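Local coordinates for aldehyde dehydrogenase 12 (Zea mays, PDB 6D97), which probably catalyses the NAD-dependent oxidation of L-glutamate gamma-semialdehyde to glutamate, the last step of proline catabolism in plants, at residues 207-217 with 513-524. Residues are numbered along the deposited sequence; the frame is centred on the assembly and turned at random.
Sequences LQLMGALYMGN and GIGTPEAIKLVW
Gln-208 OE1 is gripped by two donors, Trp-524 NE1 at 3.1 Å and a water at 2.8 Å that also reaches Ala-519 O weakly. The indole nitrogen lies in the carbonyl plane of this amide, but OE1 is tilted out of the ring plane and the bond is bent (144° at the hydrogen). Bent at chi2 (-75°), the Gln-208 chain turns its other amide atom, NE2, to Gly-513 O at 3.1 Å, bridging both ends of 513-524. Asn-217 ND2 spends both hydrogens on carbonyl lone pairs: a nearly straight bond of 2.9 Å to Trp-524 O and one back to Ala-212 O, while its OD1 takes the backbone N of Tyr-189 and Gly-190. Between these amides the indole lies flat on helix 203-214, Ala-212 CB over the centre of its six-membered ring (3.6 Å, CH-pi) and Val-523 CG1 nearer the rim of the opposite face. An alanine in place of Trp-524 would probably leave Gln-208 OE1 without its indole donor and open a gap above Ala-212. A side-chain carbon on Gly-211 would strike Trp-524 CD1 and press on Ile-520 CG1; without one, both residues pack against the backbone. Met-215 CG flanks Ile-520 CG2. The axes of 207-214 and 517-524 come within 9.1 Å and cross at -67°. Trp-524 also touches Val-192 and Ile-194 of strand 191-196; helix 203-214 is the crossover between parallel strands 191-196 and 218-223, a beta-alpha-beta unit of the NAD-binding Rossmann fold.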
loop_
_atom_site.group_PDB
_atom_site.type_symbol
_atom_site.label_atom_id
_atom_site.label_comp_id
_atom_site.label_asym_id
_atom_site.label_seq_id
_atom_site.Cartn_x
_atom_site.Cartn_y
_atom_site.Cartn_z
ATOM N N LEU A 207 5.985 -23.596 3.620
ATOM C CA LEU A 207 5.669 -22.188 3.394
ATOM C C LEU A 207 5.155 -21.950 1.979
ATOM O O LEU A 207 4.260 -21.121 1.772
ATOM C CB LEU A 207 6.897 -21.323 3.676
ATOM C CG LEU A 207 7.052 -20.771 5.096
ATOM C CD1 LEU A 207 7.025 -21.874 6.139
ATOM C CD2 LEU A 207 8.326 -19.945 5.222
ATOM N N GLN A 208 5.702 -22.663 0.991
ATOM C CA GLN A 208 5.185 -22.534 -0.368
ATOM C C GLN A 208 3.859 -23.266 -0.523
ATOM O O GLN A 208 2.977 -22.812 -1.264
ATOM C CB GLN A 208 6.211 -23.047 -1.383
ATOM C CG GLN A 208 7.560 -22.336 -1.343
ATOM C CD GLN A 208 7.528 -20.945 -1.959
ATOM O OE1 GLN A 208 6.464 -20.420 -2.293
ATOM N NE2 GLN A 208 8.704 -20.342 -2.118
ATOM N N LEU A 209 3.699 -24.402 0.165
ATOM C CA LEU A 209 2.434 -25.132 0.120
ATOM C C LEU A 209 1.289 -24.276 0.643
ATOM O O LEU A 209 0.243 -24.156 -0.008
ATOM C CB LEU A 209 2.536 -26.427 0.926
ATOM C CG LEU A 209 1.221 -27.169 1.159
ATOM C CD1 LEU A 209 0.711 -27.732 -0.159
ATOM C CD2 LEU A 209 1.402 -28.272 2.187
ATOM N N MET A 210 1.472 -23.666 1.820
ATOM C CA MET A 210 0.414 -22.835 2.387
ATOM C C MET A 210 0.174 -21.596 1.538
ATOM O O MET A 210 -0.978 -21.196 1.338
ATOM C CB MET A 210 0.745 -22.446 3.828
ATOM C CG MET A 210 0.949 -23.640 4.751
ATOM S SD MET A 210 -0.433 -24.808 4.728
ATOM C CE MET A 210 -1.783 -23.766 5.282
ATOM N N GLY A 211 1.245 -20.979 1.030
ATOM C CA GLY A 211 1.080 -19.829 0.154
ATOM C C GLY A 211 0.236 -20.146 -1.062
ATOM O O GLY A 211 -0.679 -19.396 -1.415
ATOM N N ALA A 212 0.519 -21.279 -1.710
ATOM C CA ALA A 212 -0.278 -21.695 -2.858
ATOM C C ALA A 212 -1.739 -21.884 -2.470
ATOM O O ALA A 212 -2.645 -21.413 -3.169
ATOM C CB ALA A 212 0.292 -22.980 -3.457
ATOM N N LEU A 213 -1.989 -22.565 -1.347
ATOM C CA LEU A 213 -3.363 -22.801 -0.919
ATOM C C LEU A 213 -4.062 -21.501 -0.544
ATOM O O LEU A 213 -5.245 -21.315 -0.859
ATOM C CB LEU A 213 -3.389 -23.776 0.257
ATOM C CG LEU A 213 -3.076 -25.235 -0.073
ATOM C CD1 LEU A 213 -2.863 -26.042 1.204
ATOM C CD2 LEU A 213 -4.191 -25.829 -0.908
ATOM N N TYR A 214 -3.346 -20.589 0.123
ATOM C CA TYR A 214 -3.954 -19.337 0.569
ATOM C C TYR A 214 -4.583 -18.575 -0.590
ATOM O O TYR A 214 -5.704 -18.067 -0.475
ATOM C CB TYR A 214 -2.915 -18.450 1.256
ATOM C CG TYR A 214 -2.392 -18.941 2.587
ATOM C CD1 TYR A 214 -3.128 -19.824 3.367
ATOM C CD2 TYR A 214 -1.160 -18.507 3.066
ATOM C CE1 TYR A 214 -2.649 -20.267 4.587
ATOM C CE2 TYR A 214 -0.668 -18.946 4.278
ATOM C CZ TYR A 214 -1.415 -19.824 5.039
ATOM O OH TYR A 214 -0.923 -20.256 6.251
ATOM N N MET A 215 -3.871 -18.476 -1.713
ATOM C CA MET A 215 -4.335 -17.650 -2.820
ATOM C C MET A 215 -5.390 -18.337 -3.674
ATOM O O MET A 215 -5.928 -17.702 -4.588
ATOM C CB MET A 215 -3.156 -17.232 -3.699
ATOM C CG MET A 215 -2.065 -16.493 -2.940
ATOM S SD MET A 215 -2.711 -15.172 -1.892
ATOM C CE MET A 215 -3.397 -14.060 -3.117
ATOM N N GLY A 216 -5.693 -19.599 -3.410
ATOM C CA GLY A 216 -6.732 -20.309 -4.113
ATOM C C GLY A 216 -6.273 -21.346 -5.123
ATOM O O GLY A 216 -7.089 -21.774 -5.950
ATOM N N ASN A 217 -5.012 -21.759 -5.086
ATOM C CA ASN A 217 -4.513 -22.772 -6.002
ATOM C C ASN A 217 -4.730 -24.170 -5.428
ATOM O O ASN A 217 -4.992 -24.348 -4.235
ATOM C CB ASN A 217 -3.027 -22.555 -6.292
ATOM C CG ASN A 217 -2.722 -21.146 -6.767
ATOM O OD1 ASN A 217 -2.948 -20.810 -7.928
ATOM N ND2 ASN A 217 -2.205 -20.315 -5.868
ATOM N N GLY A 513 9.986 -15.573 -4.105
ATOM C CA GLY A 513 10.173 -15.279 -2.706
ATOM C C GLY A 513 9.487 -16.346 -1.873
ATOM O O GLY A 513 8.834 -17.254 -2.395
ATOM N N ILE A 514 9.653 -16.225 -0.559
ATOM C CA ILE A 514 9.045 -17.169 0.367
ATOM C C ILE A 514 8.804 -16.458 1.689
ATOM O O ILE A 514 9.559 -15.562 2.077
ATOM C CB ILE A 514 9.932 -18.425 0.539
ATOM C CG1 ILE A 514 9.203 -19.506 1.339
ATOM C CG2 ILE A 514 11.259 -18.067 1.203
ATOM C CD1 ILE A 514 9.940 -20.834 1.369
ATOM N N GLY A 515 7.723 -16.841 2.367
ATOM C CA GLY A 515 7.480 -16.377 3.719
ATOM C C GLY A 515 6.514 -15.220 3.898
ATOM O O GLY A 515 5.501 -15.355 4.593
ATOM N N THR A 516 6.819 -14.078 3.284
ATOM C CA THR A 516 6.102 -12.837 3.544
ATOM C C THR A 516 4.804 -12.765 2.746
ATOM O O THR A 516 4.614 -13.506 1.777
ATOM C CB THR A 516 6.984 -11.635 3.206
ATOM O OG1 THR A 516 7.323 -11.645 1.812
ATOM C CG2 THR A 516 8.247 -11.661 4.026
ATOM N N PRO A 517 3.879 -11.884 3.147
ATOM C CA PRO A 517 2.668 -11.685 2.334
ATOM C C PRO A 517 2.969 -11.302 0.898
ATOM O O PRO A 517 2.282 -11.771 -0.016
ATOM C CB PRO A 517 1.931 -10.563 3.077
ATOM C CG PRO A 517 2.397 -10.690 4.500
ATOM C CD PRO A 517 3.819 -11.163 4.432
ATOM N N GLU A 518 3.982 -10.458 0.677
ATOM C CA GLU A 518 4.352 -10.086 -0.685
ATOM C C GLU A 518 4.855 -11.290 -1.466
ATOM O O GLU A 518 4.485 -11.478 -2.631
ATOM C CB GLU A 518 5.410 -8.985 -0.667
ATOM C CG GLU A 518 4.928 -7.683 -0.055
ATOM C CD GLU A 518 4.951 -7.714 1.461
ATOM O OE1 GLU A 518 5.642 -8.592 2.023
ATOM O OE2 GLU A 518 4.277 -6.869 2.089
ATOM N N ALA A 519 5.700 -12.113 -0.839
ATOM C CA ALA A 519 6.219 -13.303 -1.504
ATOM C C ALA A 519 5.092 -14.242 -1.908
ATOM O O ALA A 519 5.095 -14.790 -3.017
ATOM C CB ALA A 519 7.211 -14.019 -0.589
ATOM N N ILE A 520 4.114 -14.434 -1.024
ATOM C CA ILE A 520 2.990 -15.313 -1.333
ATOM C C ILE A 520 2.185 -14.756 -2.499
ATOM O O ILE A 520 1.818 -15.486 -3.428
ATOM C CB ILE A 520 2.114 -15.512 -0.087
ATOM C CG1 ILE A 520 2.895 -16.279 0.977
ATOM C CG2 ILE A 520 0.828 -16.233 -0.457
ATOM C CD1 ILE A 520 2.151 -16.396 2.294
ATOM N N LYS A 521 1.903 -13.451 -2.471
ATOM C CA LYS A 521 1.091 -12.850 -3.525
ATOM C C LYS A 521 1.821 -12.846 -4.862
ATOM O O LYS A 521 1.209 -13.102 -5.905
ATOM C CB LYS A 521 0.678 -11.434 -3.128
ATOM C CG LYS A 521 -0.338 -11.374 -2.000
ATOM C CD LYS A 521 -0.710 -9.934 -1.665
ATOM C CE LYS A 521 0.004 -9.436 -0.422
ATOM N NZ LYS A 521 -0.025 -7.945 -0.307
ATOM N N LEU A 522 3.128 -12.567 -4.857
ATOM C CA LEU A 522 3.886 -12.568 -6.108
ATOM C C LEU A 522 3.948 -13.964 -6.714
ATOM O O LEU A 522 3.748 -14.140 -7.922
ATOM C CB LEU A 522 5.297 -12.032 -5.866
ATOM C CG LEU A 522 6.322 -12.388 -6.945
ATOM C CD1 LEU A 522 6.135 -11.483 -8.158
ATOM C CD2 LEU A 522 7.744 -12.311 -6.412
ATOM N N VAL A 523 4.206 -14.972 -5.885
ATOM C CA VAL A 523 4.475 -16.309 -6.400
ATOM C C VAL A 523 3.185 -17.032 -6.769
ATOM O O VAL A 523 3.139 -17.764 -7.763
ATOM C CB VAL A 523 5.299 -17.101 -5.367
ATOM C CG1 VAL A 523 5.381 -18.561 -5.752
ATOM C CG2 VAL A 523 6.698 -16.515 -5.250
ATOM N N TRP A 524 2.119 -16.838 -5.993
ATOM C CA TRP A 524 0.955 -17.714 -6.056
ATOM C C TRP A 524 -0.311 -17.033 -6.554
ATOM O O TRP A 524 -1.393 -17.623 -6.469
ATOM C CB TRP A 524 0.714 -18.345 -4.687
ATOM C CG TRP A 524 1.793 -19.308 -4.353
ATOM C CD1 TRP A 524 2.644 -19.262 -3.283
ATOM C CD2 TRP A 524 2.174 -20.450 -5.124
ATOM N NE1 TRP A 524 3.520 -20.321 -3.334
ATOM C CE2 TRP A 524 3.251 -21.065 -4.453
ATOM C CE3 TRP A 524 1.701 -21.021 -6.313
ATOM C CZ2 TRP A 524 3.864 -22.219 -4.933
ATOM C CZ3 TRP A 524 2.308 -22.162 -6.787
ATOM C CH2 TRP A 524 3.379 -22.752 -6.097
HETATM O O HOH W 1 5.753 -18.520 1.173
HETATM O O HOH W 2 5.435 -17.894 -1.537
#